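Local coordinates for uncharacterized protein BT_3980 with actin-like ATPase fold (Bacteroides thetaiotaomicron VPI-5482, PDB 3HRG) that is of unknown function but has an actin-like ATPase fold, consistent with a nucleotide-binding role that remains inferred, at residues A[14-19]-A[37-42]; A[54-59]-A[129-134]; A[161-166]-A[201-206]; A[174-179]-A[207-212]. One frame throughout, in Å; residues are numbered along the deposited sequence.

Contact 1: residues A[14-19]-A[37-42]; sequences SIRLST and LFEKEV
In the first of the two five-stranded mixed sheets of this actin-like fold, Arg-16 and Glu-39 reach toward each other across strand 22-28. Strands 12-17 and 33-40 both pair with that strand, one on each side, so 14-19 and 37-42 are second neighbours. The CA atoms of Arg-16 and Glu-39 are 9.7 Å apart, and side chains must span the gap. In one of two conformers, the Arg-16 chain runs out extended from its backbone and turns at chi3 (57°), which carries the guanidinium toward Glu-39. NH2 still stops 4.5 Å from Glu-39 OE1, at an oblique approach. The opposite charges probably attract, but the distance is too long for a salt bridge. Each group has a closer partner: Arg-16 NE forms a salt bridge with Asp-249, and Glu-39 OE1 is hydrogen-bonded to Ser-23 OG on the strand between. The two segments draw together past the strand ends, where the CA atoms of Thr-19 and Val-42 are 6.8 Å apart. Thr-19 also lies beside a bound unidentified ligand. Val-42 turns its side chain toward 14-19 and also packs on Phe-22. Its CG1 methyl, anti to its own carbonyl carbon, lies 3.9 Å from Ser-18 O.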
loop_
_atom_site.group_PDB
_atom_site.type_symbol
_atom_site.label_atom_id
_atom_site.label_comp_id
_atom_site.label_asym_id
_atom_site.label_seq_id
_atom_site.Cartn_x
_atom_site.Cartn_y
_atom_site.Cartn_z
ATOM N N SER A 14 4.628 -11.753 6.088
ATOM C CA SER A 14 4.197 -10.653 5.203
ATOM C C SER A 14 5.378 -9.723 5.070
ATOM O O SER A 14 6.039 -9.394 6.069
ATOM C CB SER A 14 2.969 -9.933 5.708
ATOM O OG SER A 14 1.866 -10.805 5.761
ATOM N N ILE A 15 5.662 -9.358 3.826
ATOM C CA ILE A 15 6.791 -8.531 3.466
ATOM C C ILE A 15 6.327 -7.314 2.720
ATOM O O ILE A 15 5.631 -7.462 1.704
ATOM C CB ILE A 15 7.750 -9.292 2.511
ATOM C CG1 ILE A 15 8.314 -10.578 3.162
ATOM C CG2 ILE A 15 8.937 -8.407 2.097
ATOM C CD1 ILE A 15 9.157 -11.440 2.241
ATOM N N ARG A 16 6.706 -6.120 3.197
ATOM C CA ARG A 16 6.366 -4.868 2.510
ATOM C C ARG A 16 7.646 -4.298 1.939
ATOM O O ARG A 16 8.602 -4.062 2.702
ATOM C CB ARG A 16 5.734 -3.820 3.430
ATOM C CG ARG A 16 5.489 -2.465 2.707
ATOM C CD ARG A 16 4.720 -1.474 3.548
ATOM N NE ARG A 16 5.358 -1.194 4.834
ATOM C CZ ARG A 16 6.126 -0.133 5.082
ATOM N NH1 ARG A 16 6.332 0.794 4.154
ATOM N NH2 ARG A 16 6.652 0.023 6.282
ATOM N N LEU A 17 7.658 -4.072 0.625
ATOM C CA LEU A 17 8.795 -3.510 -0.071
ATOM C C LEU A 17 8.510 -2.085 -0.524
ATOM O O LEU A 17 7.470 -1.789 -1.117
ATOM C CB LEU A 17 9.184 -4.346 -1.299
ATOM C CG LEU A 17 9.470 -5.830 -1.055
ATOM C CD1 LEU A 17 9.807 -6.506 -2.364
ATOM C CD2 LEU A 17 10.566 -6.037 -0.016
ATOM N N SER A 18 9.415 -1.189 -0.188
ATOM C CA SER A 18 9.317 0.182 -0.631
ATOM C C SER A 18 10.701 0.781 -0.652
ATOM O O SER A 18 11.646 0.242 -0.074
ATOM C CB SER A 18 8.421 1.004 0.298
ATOM O OG SER A 18 9.110 1.382 1.446
ATOM N N THR A 19 10.818 1.922 -1.309
ATOM C CA THR A 19 12.085 2.630 -1.352
ATOM C C THR A 19 12.430 3.265 0.017
ATOM O O THR A 19 13.569 3.606 0.240
ATOM C CB THR A 19 12.050 3.713 -2.423
ATOM O OG1 THR A 19 10.967 4.588 -2.126
ATOM C CG2 THR A 19 11.844 3.095 -3.815
ATOM N N LEU A 37 8.358 -8.375 12.977
ATOM C CA LEU A 37 9.605 -9.054 13.241
ATOM C C LEU A 37 10.844 -8.263 12.931
ATOM O O LEU A 37 11.855 -8.408 13.645
ATOM C CB LEU A 37 9.631 -10.358 12.460
ATOM C CG LEU A 37 10.864 -11.223 12.688
ATOM C CD1 LEU A 37 11.137 -11.424 14.153
ATOM C CD2 LEU A 37 10.637 -12.531 11.972
ATOM N N PHE A 38 10.784 -7.434 11.896
ATOM C CA PHE A 38 11.950 -6.674 11.518
ATOM C C PHE A 38 11.646 -5.508 10.586
ATOM O O PHE A 38 10.662 -5.554 9.814
ATOM C CB PHE A 38 12.985 -7.609 10.843
ATOM N N GLU A 39 12.476 -4.468 10.716
ATOM C CA GLU A 39 12.439 -3.286 9.862
ATOM C C GLU A 39 13.839 -3.175 9.274
ATOM O O GLU A 39 14.804 -2.973 10.016
ATOM C CB GLU A 39 12.113 -2.016 10.631
ATOM C CG GLU A 39 10.697 -1.968 11.222
ATOM C CD GLU A 39 9.591 -1.738 10.186
ATOM O OE1 GLU A 39 9.889 -1.222 9.077
ATOM O OE2 GLU A 39 8.410 -2.024 10.519
ATOM N N LYS A 40 13.968 -3.346 7.964
ATOM C CA LYS A 40 15.257 -3.222 7.297
ATOM C C LYS A 40 15.335 -1.834 6.654
ATOM O O LYS A 40 14.445 -1.444 5.876
ATOM C CB LYS A 40 15.425 -4.332 6.272
ATOM N N GLU A 41 16.366 -1.067 7.017
ATOM C CA GLU A 41 16.586 0.275 6.466
ATOM C C GLU A 41 17.167 0.085 5.056
ATOM O O GLU A 41 18.084 -0.722 4.880
ATOM C CB GLU A 41 17.514 1.130 7.366
ATOM C CG GLU A 41 17.780 2.545 6.787
ATOM C CD GLU A 41 18.438 3.549 7.750
ATOM O OE1 GLU A 41 18.187 3.507 8.976
ATOM O OE2 GLU A 41 19.159 4.439 7.255
ATOM N N VAL A 42 16.626 0.773 4.046
ATOM C CA VAL A 42 17.154 0.583 2.685
ATOM C C VAL A 42 18.271 1.562 2.400
ATOM O O VAL A 42 18.207 2.714 2.839
ATOM C CB VAL A 42 16.080 0.738 1.586
ATOM C CG1 VAL A 42 15.027 -0.351 1.712
ATOM C CG2 VAL A 42 15.450 2.117 1.649
#

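Contact 2: residues A[54-59]-A[129-134]; sequences NVFHES and TFLNEQ
Phe-56 and Phe-130 form a T-shaped aromatic pair between helices 48-58 and 125-134. The edge of Phe-130 points at one face of Phe-56, with planes at 87° and centroids 5.2 Å apart. Phe-130 CE2 comes within 3.7 Å of Phe-56 CD1, above the ring and offset toward its rim. CG of Phe-130 is anti to its backbone N (chi1 177°), and the ring extends toward helix 48-58. This is the tight part. Leu-131 adds to it with CD2, 4.0 Å from Phe-56 CZ, and also touches Leu-52. The short helix segments run at 27° to each other, but their axes come no nearer than 12.7 Å, so the large rings bridge the gap. The looser, more solvent-accessible side belongs to Gln-134. Its CG lies 3.9 Å from Phe-56 CE2, and the chain bends at chi2 to fold back over its own helix. In one of two conformers, NE2 donates to Phe-130 O at 3.2 Å, above a face of the Phe-130 ring near its rim. Phe-130 O thus accepts from N and from one amide N-H of Gln-134. All touching atoms across the contact are carbon, so van der Waals and ring-edge forces probably hold it, not polar bonds.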
loop_
_atom_site.group_PDB
_atom_site.type_symbol
_atom_site.label_atom_id
_atom_site.label_comp_id
_atom_site.label_asym_id
_atom_site.label_seq_id
_atom_site.Cartn_x
_atom_site.Cartn_y
_atom_site.Cartn_z
ATOM N N ASN A 54 20.703 -8.406 -0.017
ATOM C CA ASN A 54 21.433 -8.161 1.233
ATOM C C ASN A 54 20.628 -8.581 2.475
ATOM O O ASN A 54 21.157 -9.266 3.325
ATOM C CB ASN A 54 21.817 -6.676 1.393
ATOM C CG ASN A 54 23.008 -6.277 0.572
ATOM O OD1 ASN A 54 23.789 -7.131 0.156
ATOM N ND2 ASN A 54 23.192 -4.960 0.362
ATOM N N VAL A 55 19.360 -8.198 2.552
ATOM C CA VAL A 55 18.559 -8.528 3.752
ATOM C C VAL A 55 18.290 -10.048 3.842
ATOM O O VAL A 55 18.275 -10.593 4.939
ATOM C CB VAL A 55 17.237 -7.725 3.873
ATOM C CG1 VAL A 55 16.156 -8.265 2.949
ATOM C CG2 VAL A 55 16.720 -7.780 5.320
ATOM N N PHE A 56 18.115 -10.726 2.710
ATOM C CA PHE A 56 17.925 -12.180 2.736
ATOM C C PHE A 56 19.216 -12.848 3.188
ATOM O O PHE A 56 19.172 -13.812 3.940
ATOM C CB PHE A 56 17.437 -12.729 1.388
ATOM C CG PHE A 56 15.959 -12.740 1.264
ATOM C CD1 PHE A 56 15.245 -11.554 1.087
ATOM C CD2 PHE A 56 15.255 -13.938 1.367
ATOM C CE1 PHE A 56 13.857 -11.559 1.011
ATOM C CE2 PHE A 56 13.886 -13.947 1.267
ATOM C CZ PHE A 56 13.183 -12.757 1.109
ATOM N N HIS A 57 20.363 -12.321 2.757
ATOM C CA HIS A 57 21.630 -12.886 3.191
ATOM C C HIS A 57 21.867 -12.706 4.702
ATOM O O HIS A 57 22.328 -13.620 5.359
ATOM C CB HIS A 57 22.795 -12.272 2.413
ATOM C CG HIS A 57 24.128 -12.771 2.859
ATOM N ND1 HIS A 57 24.471 -14.101 2.773
ATOM C CD2 HIS A 57 25.198 -12.132 3.390
ATOM C CE1 HIS A 57 25.695 -14.262 3.231
ATOM N NE2 HIS A 57 26.163 -13.084 3.607
ATOM N N GLU A 58 21.544 -11.537 5.226
ATOM C CA GLU A 58 21.761 -11.188 6.625
ATOM C C GLU A 58 20.728 -11.699 7.618
ATOM O O GLU A 58 21.037 -11.766 8.801
ATOM C CB GLU A 58 21.731 -9.657 6.776
ATOM C CG GLU A 58 22.843 -8.870 6.075
ATOM C CD GLU A 58 22.496 -7.361 5.910
ATOM O OE1 GLU A 58 21.371 -6.914 6.306
ATOM O OE2 GLU A 58 23.324 -6.620 5.323
ATOM N N SER A 59 19.527 -12.043 7.160
ATOM C CA SER A 59 18.443 -12.424 8.050
ATOM C C SER A 59 18.083 -13.888 8.085
ATOM O O SER A 59 17.440 -14.375 7.144
ATOM C CB SER A 59 17.160 -11.691 7.664
ATOM O OG SER A 59 17.355 -10.299 7.656
ATOM N N THR A 129 11.892 -12.150 -9.854
ATOM C CA THR A 129 12.673 -13.373 -10.092
ATOM C C THR A 129 13.315 -13.851 -8.809
ATOM O O THR A 129 13.259 -15.022 -8.478
ATOM C CB THR A 129 13.755 -13.104 -11.146
ATOM O OG1 THR A 129 13.109 -12.623 -12.343
ATOM C CG2 THR A 129 14.594 -14.361 -11.459
ATOM N N PHE A 130 13.894 -12.922 -8.062
ATOM C CA PHE A 130 14.531 -13.288 -6.820
ATOM C C PHE A 130 13.508 -13.827 -5.822
ATOM O O PHE A 130 13.737 -14.867 -5.232
ATOM C CB PHE A 130 15.297 -12.120 -6.211
ATOM C CG PHE A 130 15.918 -12.452 -4.895
ATOM C CD1 PHE A 130 17.075 -13.198 -4.837
ATOM C CD2 PHE A 130 15.311 -12.062 -3.715
ATOM C CE1 PHE A 130 17.644 -13.535 -3.626
ATOM C CE2 PHE A 130 15.872 -12.387 -2.489
ATOM C CZ PHE A 130 17.036 -13.123 -2.440
ATOM N N LEU A 131 12.391 -13.124 -5.645
ATOM C CA LEU A 131 11.363 -13.572 -4.698
ATOM C C LEU A 131 10.671 -14.886 -5.095
ATOM O O LEU A 131 10.371 -15.703 -4.223
ATOM C CB LEU A 131 10.352 -12.471 -4.432
ATOM C CG LEU A 131 10.926 -11.289 -3.644
ATOM C CD1 LEU A 131 9.991 -10.040 -3.724
ATOM C CD2 LEU A 131 11.230 -11.676 -2.180
ATOM N N ASN A 132 10.466 -15.098 -6.386
ATOM C CA ASN A 132 9.861 -16.335 -6.877
ATOM C C ASN A 132 10.794 -17.532 -6.625
ATOM O O ASN A 132 10.331 -18.644 -6.399
ATOM C CB ASN A 132 9.508 -16.185 -8.352
ATOM C CG ASN A 132 8.838 -17.405 -8.913
ATOM O OD1 ASN A 132 7.675 -17.703 -8.585
ATOM N ND2 ASN A 132 9.529 -18.084 -9.806
ATOM N N GLU A 133 12.108 -17.297 -6.637
ATOM C CA GLU A 133 13.082 -18.352 -6.336
ATOM C C GLU A 133 13.002 -18.718 -4.861
ATOM O O GLU A 133 13.050 -19.894 -4.533
ATOM C CB GLU A 133 14.525 -17.931 -6.700
ATOM C CG GLU A 133 14.783 -17.871 -8.210
ATOM C CD GLU A 133 16.036 -17.074 -8.647
ATOM O OE1 GLU A 133 16.584 -16.261 -7.845
ATOM O OE2 GLU A 133 16.449 -17.241 -9.831
ATOM N N GLN A 134 12.880 -17.721 -3.978
ATOM C CA GLN A 134 12.813 -17.983 -2.531
ATOM C C GLN A 134 11.450 -18.559 -2.144
ATOM O O GLN A 134 11.383 -19.471 -1.347
ATOM C CB GLN A 134 13.074 -16.730 -1.679
ATOM C CG GLN A 134 14.240 -15.850 -2.103
ATOM C CD GLN A 134 15.500 -16.622 -2.439
ATOM O OE1 GLN A 134 15.980 -17.438 -1.651
ATOM N NE2 GLN A 134 16.065 -16.333 -3.604
#

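Contact 3: residues A[161-166]-A[201-206]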
loop_
_atom_site.group_PDB
_atom_site.type_symbol
_atom_site.label_atom_id
_atom_site.label_comp_id
_atom_site.label_asym_id
_atom_site.label_seq_id
_atom_site.Cartn_x
_atom_site.Cartn_y
_atom_site.Cartn_z
ATOM N N LYS A 161 -18.452 11.655 2.647
ATOM C CA LYS A 161 -17.496 11.024 1.726
ATOM C C LYS A 161 -16.158 11.142 2.418
ATOM O O LYS A 161 -15.931 12.047 3.241
ATOM C CB LYS A 161 -17.426 11.683 0.358
ATOM C CG LYS A 161 -18.725 11.656 -0.412
ATOM C CD LYS A 161 -18.555 12.263 -1.784
ATOM C CE LYS A 161 -19.865 12.338 -2.541
ATOM N NZ LYS A 161 -19.608 12.882 -3.911
ATOM N N LYS A 162 -15.241 10.250 2.085
ATOM C CA LYS A 162 -13.966 10.238 2.779
ATOM C C LYS A 162 -12.789 10.086 1.838
ATOM O O LYS A 162 -12.851 9.341 0.858
ATOM C CB LYS A 162 -13.987 9.135 3.843
ATOM C CG LYS A 162 -15.012 9.445 4.983
ATOM C CD LYS A 162 -15.213 8.319 5.874
ATOM C CE LYS A 162 -16.349 8.541 6.843
ATOM N NZ LYS A 162 -17.695 8.434 6.214
HETATM N N MSE A 163 -11.743 10.845 2.135
HETATM C CA MSE A 163 -10.493 10.768 1.409
HETATM C C MSE A 163 -9.454 10.238 2.388
HETATM O O MSE A 163 -9.241 10.852 3.453
HETATM C CB MSE A 163 -10.038 12.162 0.916
HETATM C CG MSE A 163 -8.696 12.103 0.223
HETATM SE SE MSE A 163 -8.128 13.805 -0.553
HETATM C CE MSE A 163 -9.481 14.012 -1.870
ATOM N N TYR A 164 -8.821 9.121 2.053
ATOM C CA TYR A 164 -7.748 8.515 2.870
ATOM C C TYR A 164 -6.464 8.716 2.088
ATOM O O TYR A 164 -6.396 8.329 0.939
ATOM C CB TYR A 164 -7.971 7.027 3.143
ATOM C CG TYR A 164 -9.191 6.776 3.975
ATOM C CD1 TYR A 164 -9.116 6.775 5.363
ATOM C CD2 TYR A 164 -10.426 6.560 3.385
ATOM C CE1 TYR A 164 -10.239 6.566 6.148
ATOM C CE2 TYR A 164 -11.577 6.338 4.179
ATOM C CZ TYR A 164 -11.472 6.365 5.542
ATOM O OH TYR A 164 -12.578 6.137 6.326
ATOM N N ALA A 165 -5.475 9.366 2.702
ATOM C CA ALA A 165 -4.194 9.648 2.084
ATOM C C ALA A 165 -3.085 8.979 2.877
ATOM O O ALA A 165 -2.956 9.225 4.095
ATOM C CB ALA A 165 -3.971 11.170 2.023
ATOM N N SER A 166 -2.320 8.118 2.200
ATOM C CA SER A 166 -1.198 7.404 2.773
ATOM C C SER A 166 0.038 8.115 2.224
ATOM O O SER A 166 0.367 8.033 1.027
ATOM C CB SER A 166 -1.202 5.954 2.374
ATOM O OG SER A 166 -0.106 5.290 2.937
ATOM N N LEU A 201 -5.709 18.724 -2.626
ATOM C CA LEU A 201 -6.733 19.684 -3.007
ATOM C C LEU A 201 -7.228 19.503 -4.433
ATOM O O LEU A 201 -8.406 19.806 -4.731
ATOM C CB LEU A 201 -6.257 21.126 -2.767
ATOM C CG LEU A 201 -5.935 21.465 -1.284
ATOM C CD1 LEU A 201 -5.391 22.931 -1.104
ATOM C CD2 LEU A 201 -7.138 21.223 -0.381
ATOM N N TYR A 202 -6.338 19.074 -5.323
ATOM C CA TYR A 202 -6.719 18.808 -6.705
ATOM C C TYR A 202 -7.790 17.705 -6.718
ATOM O O TYR A 202 -8.827 17.844 -7.353
ATOM C CB TYR A 202 -5.529 18.349 -7.557
ATOM C CG TYR A 202 -5.947 18.079 -8.964
ATOM C CD1 TYR A 202 -5.981 19.092 -9.883
ATOM C CD2 TYR A 202 -6.353 16.810 -9.365
ATOM C CE1 TYR A 202 -6.411 18.877 -11.152
ATOM C CE2 TYR A 202 -6.800 16.586 -10.659
ATOM C CZ TYR A 202 -6.816 17.627 -11.537
ATOM O OH TYR A 202 -7.228 17.463 -12.837
ATOM N N VAL A 203 -7.505 16.602 -6.053
ATOM C CA VAL A 203 -8.454 15.490 -6.024
ATOM C C VAL A 203 -9.756 15.887 -5.306
ATOM O O VAL A 203 -10.827 15.492 -5.697
ATOM C CB VAL A 203 -7.849 14.224 -5.399
ATOM C CG1 VAL A 203 -8.916 13.111 -5.284
ATOM C CG2 VAL A 203 -6.596 13.751 -6.224
ATOM N N TRP A 204 -9.658 16.664 -4.242
ATOM C CA TRP A 204 -10.835 17.106 -3.531
ATOM C C TRP A 204 -11.782 17.842 -4.482
ATOM O O TRP A 204 -12.998 17.641 -4.452
ATOM C CB TRP A 204 -10.442 18.057 -2.381
ATOM C CG TRP A 204 -11.550 18.291 -1.354
ATOM C CD1 TRP A 204 -12.569 19.197 -1.412
ATOM C CD2 TRP A 204 -11.693 17.600 -0.121
ATOM N NE1 TRP A 204 -13.366 19.073 -0.290
ATOM C CE2 TRP A 204 -12.831 18.107 0.523
ATOM C CE3 TRP A 204 -10.989 16.562 0.482
ATOM C CZ2 TRP A 204 -13.279 17.611 1.749
ATOM C CZ3 TRP A 204 -11.412 16.085 1.711
ATOM C CH2 TRP A 204 -12.555 16.622 2.340
ATOM N N LYS A 205 -11.215 18.756 -5.282
ATOM C CA LYS A 205 -12.007 19.558 -6.221
ATOM C C LYS A 205 -12.520 18.684 -7.369
ATOM O O LYS A 205 -13.675 18.814 -7.771
ATOM C CB LYS A 205 -11.190 20.755 -6.745
ATOM C CG LYS A 205 -11.943 21.764 -7.646
ATOM C CD LYS A 205 -13.108 22.478 -6.904
ATOM C CE LYS A 205 -13.906 23.436 -7.784
ATOM N NZ LYS A 205 -14.511 22.773 -8.957
ATOM N N GLN A 206 -11.678 17.778 -7.868
ATOM C CA GLN A 206 -12.022 16.873 -8.950
ATOM C C GLN A 206 -13.267 16.031 -8.641
ATOM O O GLN A 206 -14.107 15.811 -9.506
ATOM C CB GLN A 206 -10.861 15.902 -9.204
ATOM C CG GLN A 206 -11.002 14.934 -10.380
ATOM C CD GLN A 206 -9.937 13.816 -10.413
ATOM O OE1 GLN A 206 -8.977 13.797 -9.641
ATOM N NE2 GLN A 206 -10.145 12.859 -11.277
#
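The apolar contacts all run through the methyl of Met-163, a selenomethionine here. Its CE lies 3.6 Å from Val-203 CG1 and 3.8 Å from Trp-204 CE3. The chain leaves the strand extended, then bends at chi3 (-65°). This swings CE against the helix, where it also comes within 3.6 Å of the backbone N of Trp-204. Strand 162-167 is central in the second mixed five-stranded sheet of the actin-like fold, and helix 193-206 packs across one face of that sheet. Met-163 points from the strand into this layer, where Ile-174, Cys-176 and Leu-216 of the flanking strands also touch it. A Met-aromatic contact adds to the apolar ones. The SE atom of Met-163 lies 5.4 Å from the centroid of the Trp-204 six-membered ring, at the ring's edge. SE is 4.1 Å from Trp-204 CE3, the same ring atom that the methyl meets. The Trp-204 ring itself is engaged edge-to-face with Phe-209 and packs on Leu-216 and Ile-236.

Contact 4: residues A[174-179]-A[207-212]; sequences IYCFER and LEFNQE
Leu-207 meets Cys-176 with a single methyl. CD1 lies 3.5 Å from Cys-176 CB and equally 3.5 Å from Cys-176 SG, so one branch touches both side-chain atoms. Both side chains start out toward the opposite segment. SG of Cys-176 is anti to its own carbonyl carbon (chi1 -62°), which sets it beside that methyl. Next comes Glu-208, with positive phi. It ends helix 193-206 in a Schellman motif. Phe-209 then brings its ring in. Its CZ is 3.9 Å from Cys-176 CB, approaching obliquely. Cys-176 SG lies 5.0 Å from the ring centroid and 43° off the ring normal, a sulfur-aromatic contact. Leu-207 O sits at the edge of the same ring, in its plane. The segment is the link from helix 193-206 to strand 215-220 in a mixed sheet of the actin-like fold. Its first residues pack against strand 171-178, on the face where Val-203 of the helix also touches Cys-176, and the rest leads away. Asn-210 follows with an Asx turn: its OD1 accepts from Glu-212 N at 2.9 Å, with an N-H...O angle of 134°. Asn-210 OD1 also accepts from Arg-213 N. Gln-211 NE2 is hydrogen-bonded to Phe-235 O, and Glu-212 O accepts from Gln-238 NE2.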
loop_
_atom_site.group_PDB
_atom_site.type_symbol
_atom_site.label_atom_id
_atom_site.label_comp_id
_atom_site.label_asym_id
_atom_site.label_seq_id
_atom_site.Cartn_x
_atom_site.Cartn_y
_atom_site.Cartn_z
ATOM N N ILE A 174 -3.714 8.254 -2.707
ATOM C CA ILE A 174 -5.026 8.796 -2.355
ATOM C C ILE A 174 -6.132 7.816 -2.727
ATOM O O ILE A 174 -6.192 7.352 -3.874
ATOM C CB ILE A 174 -5.261 10.152 -3.009
ATOM C CG1 ILE A 174 -4.153 11.138 -2.629
ATOM C CG2 ILE A 174 -6.659 10.716 -2.652
ATOM C CD1 ILE A 174 -4.272 12.506 -3.281
ATOM N N TYR A 175 -7.003 7.546 -1.756
ATOM C CA TYR A 175 -8.109 6.585 -1.872
ATOM C C TYR A 175 -9.381 7.276 -1.386
ATOM O O TYR A 175 -9.495 7.639 -0.202
ATOM C CB TYR A 175 -7.842 5.339 -1.045
ATOM C CG TYR A 175 -6.484 4.732 -1.314
ATOM C CD1 TYR A 175 -6.267 3.906 -2.415
ATOM C CD2 TYR A 175 -5.404 5.024 -0.489
ATOM C CE1 TYR A 175 -4.992 3.342 -2.677
ATOM C CE2 TYR A 175 -4.128 4.442 -0.714
ATOM C CZ TYR A 175 -3.937 3.630 -1.823
ATOM O OH TYR A 175 -2.692 3.101 -2.077
ATOM N N CYS A 176 -10.347 7.439 -2.284
ATOM C CA CYS A 176 -11.584 8.158 -1.960
ATOM C C CYS A 176 -12.804 7.257 -1.995
ATOM O O CYS A 176 -12.924 6.421 -2.890
ATOM C CB CYS A 176 -11.786 9.343 -2.919
ATOM S SG CYS A 176 -10.472 10.533 -2.789
ATOM N N PHE A 177 -13.736 7.493 -1.051
ATOM C CA PHE A 177 -14.910 6.647 -0.903
ATOM C C PHE A 177 -16.209 7.338 -0.593
ATOM O O PHE A 177 -16.229 8.394 0.027
ATOM C CB PHE A 177 -14.707 5.679 0.282
ATOM C CG PHE A 177 -13.585 4.726 0.105
ATOM C CD1 PHE A 177 -12.288 5.083 0.473
ATOM C CD2 PHE A 177 -13.806 3.475 -0.454
ATOM C CE1 PHE A 177 -11.248 4.162 0.307
ATOM C CE2 PHE A 177 -12.783 2.580 -0.605
ATOM C CZ PHE A 177 -11.515 2.914 -0.240
ATOM N N GLU A 178 -17.298 6.670 -0.983
ATOM C CA GLU A 178 -18.644 7.093 -0.652
ATOM C C GLU A 178 -19.333 5.816 -0.208
ATOM O O GLU A 178 -19.520 4.920 -1.028
ATOM C CB GLU A 178 -19.384 7.723 -1.842
ATOM C CG GLU A 178 -20.827 8.132 -1.504
ATOM C CD GLU A 178 -21.503 8.917 -2.605
ATOM O OE1 GLU A 178 -20.968 9.031 -3.734
ATOM O OE2 GLU A 178 -22.568 9.455 -2.312
ATOM N N ARG A 179 -19.663 5.755 1.090
ATOM C CA ARG A 179 -20.341 4.621 1.743
ATOM C C ARG A 179 -19.787 3.267 1.269
ATOM O O ARG A 179 -20.503 2.399 0.782
ATOM C CB ARG A 179 -21.858 4.726 1.550
ATOM C CG ARG A 179 -22.692 3.827 2.474
ATOM C CD ARG A 179 -24.170 4.126 2.316
ATOM N NE ARG A 179 -24.977 3.391 3.279
ATOM N N LEU A 207 -13.334 15.539 -7.408
ATOM C CA LEU A 207 -14.448 14.673 -6.970
ATOM C C LEU A 207 -15.626 15.422 -6.356
ATOM O O LEU A 207 -16.590 14.798 -5.885
ATOM C CB LEU A 207 -13.879 13.656 -5.993
ATOM C CG LEU A 207 -12.905 12.628 -6.585
ATOM C CD1 LEU A 207 -12.427 11.636 -5.511
ATOM C CD2 LEU A 207 -13.585 11.925 -7.711
ATOM N N GLU A 208 -15.525 16.750 -6.370
ATOM C CA GLU A 208 -16.506 17.690 -5.845
ATOM C C GLU A 208 -16.828 17.388 -4.381
ATOM O O GLU A 208 -17.997 17.393 -3.994
ATOM C CB GLU A 208 -17.765 17.725 -6.732
ATOM C CG GLU A 208 -17.432 17.947 -8.231
ATOM C CD GLU A 208 -18.643 18.022 -9.139
ATOM O OE1 GLU A 208 -19.713 18.532 -8.750
ATOM O OE2 GLU A 208 -18.505 17.575 -10.286
ATOM N N PHE A 209 -15.791 17.102 -3.594
ATOM C CA PHE A 209 -15.968 16.882 -2.170
ATOM C C PHE A 209 -16.435 18.189 -1.515
ATOM O O PHE A 209 -16.086 19.290 -1.967
ATOM C CB PHE A 209 -14.694 16.356 -1.513
ATOM C CG PHE A 209 -14.563 14.851 -1.480
ATOM C CD1 PHE A 209 -14.985 14.051 -2.525
ATOM C CD2 PHE A 209 -13.864 14.260 -0.429
ATOM C CE1 PHE A 209 -14.815 12.647 -2.467
ATOM C CE2 PHE A 209 -13.685 12.884 -0.352
ATOM C CZ PHE A 209 -14.127 12.070 -1.390
ATOM N N ASN A 210 -17.256 18.048 -0.485
ATOM C CA ASN A 210 -17.829 19.173 0.250
ATOM C C ASN A 210 -16.832 19.601 1.325
ATOM O O ASN A 210 -16.475 18.813 2.213
ATOM C CB ASN A 210 -19.163 18.740 0.845
ATOM C CG ASN A 210 -19.890 19.860 1.495
ATOM O OD1 ASN A 210 -19.454 20.390 2.507
ATOM N ND2 ASN A 210 -21.040 20.217 0.940
ATOM N N GLN A 211 -16.379 20.844 1.246
ATOM C CA GLN A 211 -15.382 21.363 2.195
ATOM C C GLN A 211 -15.803 21.323 3.680
ATOM O O GLN A 211 -14.937 21.198 4.527
ATOM C CB GLN A 211 -14.938 22.773 1.819
ATOM C CG GLN A 211 -14.191 22.851 0.497
ATOM C CD GLN A 211 -13.767 24.269 0.204
ATOM O OE1 GLN A 211 -14.327 24.935 -0.678
ATOM N NE2 GLN A 211 -12.845 24.774 1.000
ATOM N N GLU A 212 -17.104 21.383 3.959
ATOM C CA GLU A 212 -17.665 21.299 5.324
ATOM C C GLU A 212 -17.993 19.895 5.851
ATOM O O GLU A 212 -17.702 19.601 7.000
ATOM C CB GLU A 212 -18.976 22.154 5.406
ATOM C CG GLU A 212 -19.953 21.879 6.632
ATOM C CD GLU A 212 -19.350 22.171 8.027
ATOM O OE1 GLU A 212 -18.669 23.203 8.236
ATOM O OE2 GLU A 212 -19.577 21.360 8.942
#

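Overall arrangement
Contacts 1 and 2 lie on one side of the chain's centre, contacts 3 and 4 on the other. Contact 1 is in one five-stranded sheet, with contact 2 beside it; contacts 3 and 4 are built on another of the same strand order, 3-2-1-4-5. Contact 1 is at the surface, mixing a distant charged pair with a Val-42 methyl against a backbone oxygen. Contact 2 is partly buried and joins two helices through rings; the two touch where Leu-17 meets Leu-131 and Lys-40 meets Val-55. Contacts 3 and 4 are buried. Backbone hydrogen bonds join their strands, Tyr-164 with Tyr-175 and Lys-162 with Phe-177, while helix 193-206 runs directly into 207-212. Selenium or sulfur meets an aromatic ring in both.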